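Local atomic coordinates of PfVFT1 (Plasmodium falciparum, PDB entry 5JKQ), a protein that probably binds a small solute in the cleft between the two lobes of a Venus flytrap domain of the solute-binding-protein type. Residues 43-53 with 172-180; 94-104 with 126-134. The protein carries 3 engineered substitutions. All blocks are in the same frame, centred on the assembly; numbering follows the deposited sequence.

Contact 1 adds the short strand 45-46 to the edge of strand 175-184 in a mixed sheet near the middle of the chain; contact 2 sets a proline-containing loop and the start of helix 102-118 beside strand 126-132 of a separate parallel sheet. Both are partly buried. The first rests on paired backbone bonds, with aliphatic packing and a long salt bridge around them, whereas the second is carried by tyrosine rings, proline and two bonds that each involve a side chain. Their centres lie about 22 Å apart, yet they touch: Y44 of contact 1 meets F102 and W103 of contact 2. Along the chain, contact 2 falls within the loop that contact 1 closes.

Contact 1: residues 43-53 with 172-180; sequences DYSVIESIENL and LPIIKHSNK
The side chains of Y44 and I175 cross at a slant, and CG2 of I175 lies 3.6 Å from CB of Y44. With Y44 CG anti to its carbonyl carbon (chi1 -65°), the ring runs alongside H177, both pointing the same way, and Y44 CD1 touches H177 CB; the carbonyl O of K176 sits at the ring's edge. Next along, S45 and K176 form an antiparallel hydrogen-bonded pair: S45 N gives to K176 O at 2.9 Å, and K176 N returns a nearly straight bond (172°) to S45 O. A third backbone bond, I47 N to I174 O, is weak. On the face that carries S45 and K176, the lysine, extended as far as CE and bent at its last torsion, brings CE to 3.5 Å from OE2 of E48, whose chain bends at chi2, and K176 NZ makes a long salt bridge of 4.0 Å with E48 OE2. At the far end L53 and L172 meet tip to tip, CD1 to CD1 at 3.5 Å, while I47 crosses L172 at about a right angle. V46 packs on helix 32-39, I47 and I174 lie against helix 14-29, and strand 265-281 bonds to I175 and H177 through H276 and T274.

Contact 2: residues 94-104 with 126-134; sequences YEQNPPVGFWP and NIAYNYYDN. Engineered in segment 126-134: A128 (natural residue Thr). With SO4 (sulfate ion), chain E.
One face of the Y129 ring is covered by P99, whose CG stands 3.8 Å from the ring centroid in a CH-pi contact. Y94 turns its edge toward the face of Y129 in an offset edge-to-face pair, centroids 5.8 Å apart and planes at 71°. Near the plane of the Y94 ring, along its edge, lie both Y129 CE1 and Y131 CE1, so this one ring meets both strand tyrosines. The Y131 ring has N97 ND2 over one face, displaced toward the rim, with the amide tilted against the ring, and Q96 O at its edge.

Two hydrogen bonds fasten the loop to the strand. The hydroxyl of Y131 donates to Q96 O at 3.0 Å, approaching from above the carbonyl plane, and P99 CD presses to 3.3 Å from the same Y131 OH. N97 ND2 gives to Y129 O at 2.8 Å; that acceptor lies in the amide plane, although the donor stands 48° out of the carbonyl plane. N97 CG, anti to its backbone N (chi1 -165°), sends the amide across the rim of the Y131 face to the backbone O of Y129.

Beyond the last strand residue, D133 N and N134 N bind a sulfate, probably from the crystallisation liquor, N134 N holding O1 at 3.0 Å. The hydroxyls of Y94 and Y129 converge on D148, just past strand 146-147. Strand 126-132 is an outermost strand of its three-stranded parallel sheet; Y129 also packs on I80 of the adjoining strand 77-83 and on M107 of helix 102-118, with G101 at the N-cap position of that helix.

Contact 1: residues 43-53 with 172-180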
loop_
_atom_site.group_PDB
_atom_site.type_symbol
_atom_site.label_atom_id
_atom_site.label_comp_id
_atom_site.label_asym_id
_atom_site.label_seq_id
_atom_site.Cartn_x
_atom_site.Cartn_y
_atom_site.Cartn_z
ATOM N N ASP A 43 1.724 -0.734 12.230
ATOM C CA ASP A 43 0.595 -1.656 12.238
ATOM C C ASP A 43 0.273 -2.165 10.834
ATOM O O ASP A 43 -0.803 -1.899 10.297
ATOM C CB ASP A 43 -0.627 -0.966 12.853
ATOM C CG ASP A 43 -1.725 -1.942 13.235
ATOM O OD1 ASP A 43 -1.467 -3.165 13.261
ATOM O OD2 ASP A 43 -2.848 -1.481 13.525
ATOM N N TYR A 44 1.214 -2.904 10.250
ATOM C CA TYR A 44 1.030 -3.491 8.927
ATOM C C TYR A 44 1.083 -5.011 8.991
ATOM O O TYR A 44 1.765 -5.582 9.842
ATOM C CB TYR A 44 2.100 -2.990 7.955
ATOM C CG TYR A 44 2.044 -1.509 7.657
ATOM C CD1 TYR A 44 0.956 -0.953 6.997
ATOM C CD2 TYR A 44 3.093 -0.674 8.011
ATOM C CE1 TYR A 44 0.909 0.398 6.714
ATOM C CE2 TYR A 44 3.056 0.676 7.733
ATOM C CZ TYR A 44 1.961 1.209 7.084
ATOM O OH TYR A 44 1.921 2.555 6.807
ATOM N N SER A 45 0.363 -5.656 8.076
ATOM C CA SER A 45 0.433 -7.103 7.912
ATOM C C SER A 45 1.011 -7.435 6.540
ATOM O O SER A 45 0.780 -6.712 5.571
ATOM C CB SER A 45 -0.951 -7.737 8.081
ATOM O OG SER A 45 -1.818 -7.366 7.024
ATOM N N VAL A 46 1.768 -8.525 6.467
ATOM C CA VAL A 46 2.370 -8.961 5.211
ATOM C C VAL A 46 1.402 -9.834 4.430
ATOM O O VAL A 46 0.448 -10.371 4.995
ATOM C CB VAL A 46 3.683 -9.743 5.440
ATOM C CG1 VAL A 46 4.745 -8.826 6.021
ATOM C CG2 VAL A 46 3.450 -10.962 6.337
ATOM N N ILE A 47 1.653 -9.971 3.131
ATOM C CA ILE A 47 0.807 -10.785 2.265
ATOM C C ILE A 47 0.647 -12.180 2.869
ATOM O O ILE A 47 1.613 -12.794 3.323
ATOM C CB ILE A 47 1.378 -10.871 0.823
ATOM C CG1 ILE A 47 0.511 -11.786 -0.046
ATOM C CG2 ILE A 47 2.826 -11.357 0.830
ATOM C CD1 ILE A 47 0.362 -11.303 -1.480
ATOM N N GLU A 48 -0.595 -12.654 2.895
ATOM C CA GLU A 48 -0.948 -13.864 3.630
ATOM C C GLU A 48 -0.465 -15.142 2.945
ATOM O O GLU A 48 -0.050 -16.088 3.616
ATOM C CB GLU A 48 -2.471 -13.931 3.847
ATOM C CG GLU A 48 -3.325 -14.034 2.579
ATOM C CD GLU A 48 -3.475 -12.713 1.842
ATOM O OE1 GLU A 48 -3.535 -12.734 0.593
ATOM O OE2 GLU A 48 -3.536 -11.656 2.508
ATOM N N SER A 49 -0.517 -15.164 1.615
ATOM C CA SER A 49 -0.138 -16.347 0.843
ATOM C C SER A 49 1.076 -16.083 -0.042
ATOM O O SER A 49 1.072 -15.151 -0.848
ATOM C CB SER A 49 -1.311 -16.817 -0.018
ATOM O OG SER A 49 -0.946 -17.943 -0.798
ATOM N N ILE A 50 2.104 -16.916 0.109
ATOM C CA ILE A 50 3.341 -16.781 -0.658
ATOM C C ILE A 50 3.687 -18.059 -1.421
ATOM O O ILE A 50 4.729 -18.134 -2.075
ATOM C CB ILE A 50 4.528 -16.418 0.256
ATOM C CG1 ILE A 50 4.627 -17.402 1.425
ATOM C CG2 ILE A 50 4.375 -15.000 0.777
ATOM C CD1 ILE A 50 5.998 -17.452 2.063
ATOM N N GLU A 51 2.815 -19.059 -1.335
ATOM C CA GLU A 51 3.060 -20.350 -1.973
ATOM C C GLU A 51 3.287 -20.223 -3.477
ATOM O O GLU A 51 4.178 -20.867 -4.032
ATOM C CB GLU A 51 1.892 -21.301 -1.718
ATOM C CG GLU A 51 2.027 -22.118 -0.448
ATOM C CD GLU A 51 0.928 -23.151 -0.308
ATOM O OE1 GLU A 51 -0.124 -22.990 -0.962
ATOM O OE2 GLU A 51 1.118 -24.127 0.449
ATOM N N ASN A 52 2.484 -19.386 -4.127
ATOM C CA ASN A 52 2.522 -19.269 -5.581
ATOM C C ASN A 52 3.531 -18.242 -6.084
ATOM O O ASN A 52 3.794 -18.167 -7.285
ATOM C CB ASN A 52 1.130 -18.919 -6.110
ATOM C CG ASN A 52 0.079 -19.923 -5.685
ATOM O OD1 ASN A 52 -0.973 -19.553 -5.161
ATOM N ND2 ASN A 52 0.362 -21.204 -5.899
ATOM N N LEU A 53 4.093 -17.450 -5.176
ATOM C CA LEU A 53 5.088 -16.456 -5.563
ATOM C C LEU A 53 6.359 -17.145 -6.050
ATOM O O LEU A 53 6.645 -18.275 -5.649
ATOM C CB LEU A 53 5.407 -15.518 -4.397
ATOM C CG LEU A 53 4.491 -14.301 -4.246
ATOM C CD1 LEU A 53 3.035 -14.726 -4.123
ATOM C CD2 LEU A 53 4.913 -13.467 -3.043
ATOM N N LEU A 172 1.823 -7.328 -6.428
ATOM C CA LEU A 172 0.924 -7.797 -5.381
ATOM C C LEU A 172 0.770 -6.757 -4.275
ATOM O O LEU A 172 1.683 -5.963 -4.038
ATOM C CB LEU A 172 1.444 -9.105 -4.778
ATOM C CG LEU A 172 1.385 -10.359 -5.645
ATOM C CD1 LEU A 172 2.299 -11.435 -5.072
ATOM C CD2 LEU A 172 -0.037 -10.872 -5.742
ATOM N N PRO A 173 -0.388 -6.752 -3.595
ATOM C CA PRO A 173 -0.483 -5.957 -2.369
ATOM C C PRO A 173 0.313 -6.638 -1.256
ATOM O O PRO A 173 -0.258 -7.331 -0.413
ATOM C CB PRO A 173 -1.987 -5.932 -2.081
ATOM C CG PRO A 173 -2.507 -7.182 -2.696
ATOM C CD PRO A 173 -1.661 -7.422 -3.919
ATOM N N ILE A 174 1.631 -6.452 -1.280
ATOM C CA ILE A 174 2.534 -7.180 -0.394
ATOM C C ILE A 174 2.323 -6.825 1.075
ATOM O O ILE A 174 2.583 -7.640 1.962
ATOM C CB ILE A 174 4.014 -6.912 -0.755
ATOM C CG1 ILE A 174 4.318 -5.410 -0.741
ATOM C CG2 ILE A 174 4.335 -7.494 -2.124
ATOM C CD1 ILE A 174 5.797 -5.085 -0.616
ATOM N N ILE A 175 1.858 -5.602 1.317
ATOM C CA ILE A 175 1.688 -5.084 2.667
ATOM C C ILE A 175 0.339 -4.385 2.785
ATOM O O ILE A 175 -0.040 -3.592 1.922
ATOM C CB ILE A 175 2.827 -4.110 3.036
ATOM C CG1 ILE A 175 4.164 -4.854 3.047
ATOM C CG2 ILE A 175 2.586 -3.471 4.401
ATOM C CD1 ILE A 175 5.381 -3.952 3.105
ATOM N N LYS A 176 -0.379 -4.696 3.859
ATOM C CA LYS A 176 -1.704 -4.136 4.101
ATOM C C LYS A 176 -1.795 -3.498 5.483
ATOM O O LYS A 176 -1.015 -3.822 6.380
ATOM C CB LYS A 176 -2.776 -5.223 3.980
ATOM C CG LYS A 176 -2.657 -6.106 2.751
ATOM C CD LYS A 176 -3.780 -7.130 2.720
ATOM C CE LYS A 176 -3.536 -8.207 1.675
ATOM N NZ LYS A 176 -4.671 -8.321 0.719
ATOM N N HIS A 177 -2.749 -2.585 5.641
ATOM C CA HIS A 177 -3.185 -2.158 6.964
ATOM C C HIS A 177 -4.701 -2.304 7.023
ATOM O O HIS A 177 -5.374 -2.277 5.994
ATOM C CB HIS A 177 -2.737 -0.722 7.273
ATOM C CG HIS A 177 -3.536 0.340 6.583
ATOM N ND1 HIS A 177 -3.093 0.985 5.448
ATOM C CD2 HIS A 177 -4.731 0.900 6.890
ATOM C CE1 HIS A 177 -3.988 1.881 5.074
ATOM N NE2 HIS A 177 -4.993 1.849 5.931
ATOM N N SER A 178 -5.230 -2.484 8.228
ATOM C CA SER A 178 -6.653 -2.744 8.402
ATOM C C SER A 178 -7.428 -1.465 8.708
ATOM O O SER A 178 -6.841 -0.431 9.028
ATOM C CB SER A 178 -6.870 -3.767 9.517
ATOM O OG SER A 178 -8.204 -4.244 9.509
ATOM N N ASN A 179 -8.749 -1.551 8.600
ATOM C CA ASN A 179 -9.633 -0.429 8.887
ATOM C C ASN A 179 -10.520 -0.726 10.089
ATOM O O ASN A 179 -11.335 -1.648 10.060
ATOM C CB ASN A 179 -10.491 -0.104 7.663
ATOM C CG ASN A 179 -9.665 0.353 6.482
ATOM O OD1 ASN A 179 -9.434 1.546 6.300
ATOM N ND2 ASN A 179 -9.207 -0.596 5.677
ATOM N N LYS A 180 -10.350 0.056 11.149
ATOM C CA LYS A 180 -11.132 -0.130 12.361
ATOM C C LYS A 180 -12.411 0.695 12.299
ATOM O O LYS A 180 -12.479 1.707 11.601
ATOM C CB LYS A 180 -10.305 0.243 13.592
ATOM C CG LYS A 180 -8.965 -0.476 13.651
ATOM C CD LYS A 180 -8.226 -0.177 14.938
ATOM C CE LYS A 180 -6.835 -0.790 14.935
ATOM N NZ LYS A 180 -6.864 -2.267 14.745
#

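Contact 2: residues 94-104 with 126-134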
loop_
_atom_site.group_PDB
_atom_site.type_symbol
_atom_site.label_atom_id
_atom_site.label_comp_id
_atom_site.label_asym_id
_atom_site.label_seq_id
_atom_site.Cartn_x
_atom_site.Cartn_y
_atom_site.Cartn_z
ATOM N N TYR A 94 10.180 11.432 3.684
ATOM C CA TYR A 94 10.775 11.678 2.373
ATOM C C TYR A 94 11.148 13.147 2.175
ATOM O O TYR A 94 11.385 13.586 1.049
ATOM C CB TYR A 94 9.815 11.234 1.267
ATOM C CG TYR A 94 9.542 9.746 1.258
ATOM C CD1 TYR A 94 8.655 9.177 2.162
ATOM C CD2 TYR A 94 10.171 8.912 0.344
ATOM C CE1 TYR A 94 8.403 7.821 2.157
ATOM C CE2 TYR A 94 9.925 7.554 0.331
ATOM C CZ TYR A 94 9.041 7.015 1.240
ATOM O OH TYR A 94 8.792 5.662 1.229
ATOM N N GLU A 95 11.196 13.906 3.267
ATOM C CA GLU A 95 11.637 15.296 3.203
ATOM C C GLU A 95 13.147 15.358 2.984
ATOM O O GLU A 95 13.677 16.380 2.551
ATOM C CB GLU A 95 11.245 16.055 4.475
ATOM C CG GLU A 95 9.853 16.679 4.409
ATOM C CD GLU A 95 9.457 17.390 5.693
ATOM O OE1 GLU A 95 10.234 17.347 6.671
ATOM O OE2 GLU A 95 8.363 17.996 5.723
ATOM N N GLN A 96 13.827 14.254 3.283
ATOM C CA GLN A 96 15.254 14.115 3.010
ATOM C C GLN A 96 15.502 12.989 2.007
ATOM O O GLN A 96 14.705 12.056 1.898
ATOM C CB GLN A 96 16.021 13.846 4.304
ATOM C CG GLN A 96 15.454 12.707 5.137
ATOM C CD GLN A 96 16.365 12.314 6.283
ATOM O OE1 GLN A 96 15.970 12.352 7.449
ATOM N NE2 GLN A 96 17.593 11.928 5.955
ATOM N N ASN A 97 16.610 13.090 1.277
ATOM C CA ASN A 97 16.997 12.080 0.300
ATOM C C ASN A 97 18.445 11.654 0.543
ATOM O O ASN A 97 19.352 12.480 0.441
ATOM C CB ASN A 97 16.828 12.619 -1.122
ATOM C CG ASN A 97 16.854 11.521 -2.171
ATOM O OD1 ASN A 97 17.565 10.526 -2.031
ATOM N ND2 ASN A 97 16.073 11.700 -3.228
ATOM N N PRO A 98 18.677 10.364 0.858
ATOM C CA PRO A 98 17.728 9.242 0.909
ATOM C C PRO A 98 16.736 9.339 2.067
ATOM O O PRO A 98 17.094 9.832 3.138
ATOM C CB PRO A 98 18.640 8.027 1.086
ATOM C CG PRO A 98 19.809 8.557 1.825
ATOM C CD PRO A 98 20.023 9.950 1.294
ATOM N N PRO A 99 15.499 8.862 1.860
ATOM C CA PRO A 99 14.477 8.929 2.909
ATOM C C PRO A 99 14.727 7.941 4.044
ATOM O O PRO A 99 15.535 7.023 3.899
ATOM C CB PRO A 99 13.190 8.584 2.158
ATOM C CG PRO A 99 13.634 7.709 1.049
ATOM C CD PRO A 99 14.987 8.214 0.639
ATOM N N VAL A 100 14.031 8.141 5.159
ATOM C CA VAL A 100 14.130 7.260 6.317
ATOM C C VAL A 100 12.738 6.841 6.775
ATOM O O VAL A 100 11.738 7.440 6.377
ATOM C CB VAL A 100 14.873 7.941 7.488
ATOM C CG1 VAL A 100 16.338 8.143 7.141
ATOM C CG2 VAL A 100 14.216 9.270 7.840
ATOM N N GLY A 101 12.684 5.812 7.614
ATOM C CA GLY A 101 11.426 5.301 8.129
ATOM C C GLY A 101 11.110 3.922 7.588
ATOM O O GLY A 101 11.926 3.312 6.894
ATOM N N PHE A 102 9.913 3.438 7.900
ATOM C CA PHE A 102 9.521 2.073 7.570
ATOM C C PHE A 102 9.523 1.797 6.069
ATOM O O PHE A 102 10.231 0.905 5.601
ATOM C CB PHE A 102 8.135 1.772 8.136
ATOM C CG PHE A 102 7.585 0.445 7.704
ATOM C CD1 PHE A 102 8.069 -0.732 8.250
ATOM C CD2 PHE A 102 6.584 0.375 6.749
ATOM C CE1 PHE A 102 7.564 -1.956 7.852
ATOM C CE2 PHE A 102 6.074 -0.846 6.347
ATOM C CZ PHE A 102 6.562 -2.013 6.898
ATOM N N TRP A 103 8.729 2.555 5.320
ATOM C CA TRP A 103 8.544 2.281 3.898
ATOM C C TRP A 103 9.852 2.353 3.108
ATOM O O TRP A 103 10.099 1.500 2.256
ATOM C CB TRP A 103 7.506 3.238 3.307
ATOM C CG TRP A 103 6.111 2.829 3.643
ATOM C CD1 TRP A 103 5.226 3.502 4.429
ATOM C CD2 TRP A 103 5.446 1.632 3.219
ATOM N NE1 TRP A 103 4.046 2.805 4.516
ATOM C CE2 TRP A 103 4.154 1.653 3.782
ATOM C CE3 TRP A 103 5.814 0.549 2.416
ATOM C CZ2 TRP A 103 3.228 0.633 3.567
ATOM C CZ3 TRP A 103 4.892 -0.464 2.204
ATOM C CH2 TRP A 103 3.617 -0.414 2.777
ATOM N N PRO A 104 10.692 3.365 3.380
ATOM C CA PRO A 104 12.032 3.336 2.782
ATOM C C PRO A 104 12.820 2.090 3.181
ATOM O O PRO A 104 13.467 1.480 2.328
ATOM C CB PRO A 104 12.691 4.603 3.336
ATOM C CG PRO A 104 11.566 5.519 3.593
ATOM C CD PRO A 104 10.423 4.651 4.046
ATOM N N ASN A 126 22.537 0.012 -6.028
ATOM C CA ASN A 126 22.228 1.257 -5.343
ATOM C C ASN A 126 20.768 1.647 -5.554
ATOM O O ASN A 126 20.224 1.474 -6.644
ATOM C CB ASN A 126 23.154 2.375 -5.831
ATOM C CG ASN A 126 22.926 3.683 -5.098
ATOM O OD1 ASN A 126 23.384 3.865 -3.969
ATOM N ND2 ASN A 126 22.222 4.607 -5.742
ATOM N N ILE A 127 20.136 2.153 -4.499
ATOM C CA ILE A 127 18.773 2.667 -4.580
ATOM C C ILE A 127 18.813 4.184 -4.747
ATOM O O ILE A 127 19.303 4.901 -3.873
ATOM C CB ILE A 127 17.945 2.297 -3.326
ATOM C CG1 ILE A 127 17.763 0.783 -3.232
ATOM C CG2 ILE A 127 16.577 2.957 -3.352
ATOM C CD1 ILE A 127 18.778 0.096 -2.345
ATOM N N ALA A 128 18.302 4.661 -5.879
ATOM C CA ALA A 128 18.225 6.091 -6.159
ATOM C C ALA A 128 16.776 6.564 -6.121
ATOM O O ALA A 128 15.990 6.254 -7.013
ATOM C CB ALA A 128 18.847 6.400 -7.510
ATOM N N TYR A 129 16.428 7.320 -5.084
ATOM C CA TYR A 129 15.082 7.868 -4.957
ATOM C C TYR A 129 14.940 9.184 -5.716
ATOM O O TYR A 129 15.747 10.097 -5.547
ATOM C CB TYR A 129 14.728 8.083 -3.485
ATOM C CG TYR A 129 13.953 6.943 -2.866
ATOM C CD1 TYR A 129 12.584 6.823 -3.067
ATOM C CD2 TYR A 129 14.587 5.992 -2.078
ATOM C CE1 TYR A 129 11.867 5.789 -2.504
ATOM C CE2 TYR A 129 13.878 4.952 -1.511
ATOM C CZ TYR A 129 12.518 4.855 -1.727
ATOM O OH TYR A 129 11.804 3.823 -1.165
ATOM N N ASN A 130 13.915 9.264 -6.562
ATOM C CA ASN A 130 13.534 10.512 -7.219
ATOM C C ASN A 130 12.117 10.896 -6.809
ATOM O O ASN A 130 11.234 10.042 -6.743
ATOM C CB ASN A 130 13.629 10.384 -8.741
ATOM C CG ASN A 130 15.054 10.192 -9.224
ATOM O OD1 ASN A 130 15.905 9.678 -8.499
ATOM N ND2 ASN A 130 15.320 10.605 -10.454
ATOM N N TYR A 131 11.906 12.178 -6.533
ATOM C CA TYR A 131 10.614 12.649 -6.045
ATOM C C TYR A 131 9.847 13.425 -7.117
ATOM O O TYR A 131 10.426 14.222 -7.856
ATOM C CB TYR A 131 10.807 13.519 -4.801
ATOM C CG TYR A 131 11.503 12.820 -3.654
ATOM C CD1 TYR A 131 11.407 11.443 -3.491
ATOM C CD2 TYR A 131 12.246 13.537 -2.727
ATOM C CE1 TYR A 131 12.037 10.802 -2.442
ATOM C CE2 TYR A 131 12.879 12.905 -1.677
ATOM C CZ TYR A 131 12.771 11.538 -1.538
ATOM O OH TYR A 131 13.402 10.910 -0.491
ATOM N N TYR A 132 8.542 13.176 -7.194
ATOM C CA TYR A 132 7.674 13.838 -8.165
ATOM C C TYR A 132 6.324 14.178 -7.544
ATOM O O TYR A 132 5.952 13.620 -6.515
ATOM C CB TYR A 132 7.459 12.950 -9.395
ATOM C CG TYR A 132 8.732 12.454 -10.042
ATOM C CD1 TYR A 132 9.400 13.220 -10.988
ATOM C CD2 TYR A 132 9.259 11.211 -9.715
ATOM C CE1 TYR A 132 10.562 12.765 -11.585
ATOM C CE2 TYR A 132 10.418 10.749 -10.305
ATOM C CZ TYR A 132 11.066 11.529 -11.239
ATOM O OH TYR A 132 12.219 11.068 -11.828
ATOM N N ASP A 133 5.593 15.093 -8.172
ATOM C CA ASP A 133 4.222 15.384 -7.764
ATOM C C ASP A 133 3.299 14.281 -8.272
ATOM O O ASP A 133 2.470 13.761 -7.525
ATOM C CB ASP A 133 3.771 16.750 -8.290
ATOM C CG ASP A 133 4.384 17.907 -7.520
ATOM O OD1 ASP A 133 4.496 17.810 -6.279
ATOM O OD2 ASP A 133 4.756 18.917 -8.155
ATOM N N ASN A 134 3.453 13.935 -9.548
ATOM C CA ASN A 134 2.770 12.786 -10.137
ATOM C C ASN A 134 3.796 11.712 -10.489
ATOM O O ASN A 134 4.499 11.814 -11.497
ATOM C CB ASN A 134 1.972 13.202 -11.378
ATOM C CG ASN A 134 1.080 12.088 -11.911
ATOM O OD1 ASN A 134 1.463 10.917 -11.929
ATOM N ND2 ASN A 134 -0.117 12.453 -12.353
HETATM S S SO4 E . 6.341 16.477 -11.260
HETATM O O1 SO4 E . 5.491 15.289 -11.239
HETATM O O2 SO4 E . 7.457 16.269 -12.179
HETATM O O3 SO4 E . 6.868 16.736 -9.923
HETATM O O4 SO4 E . 5.551 17.622 -11.703
#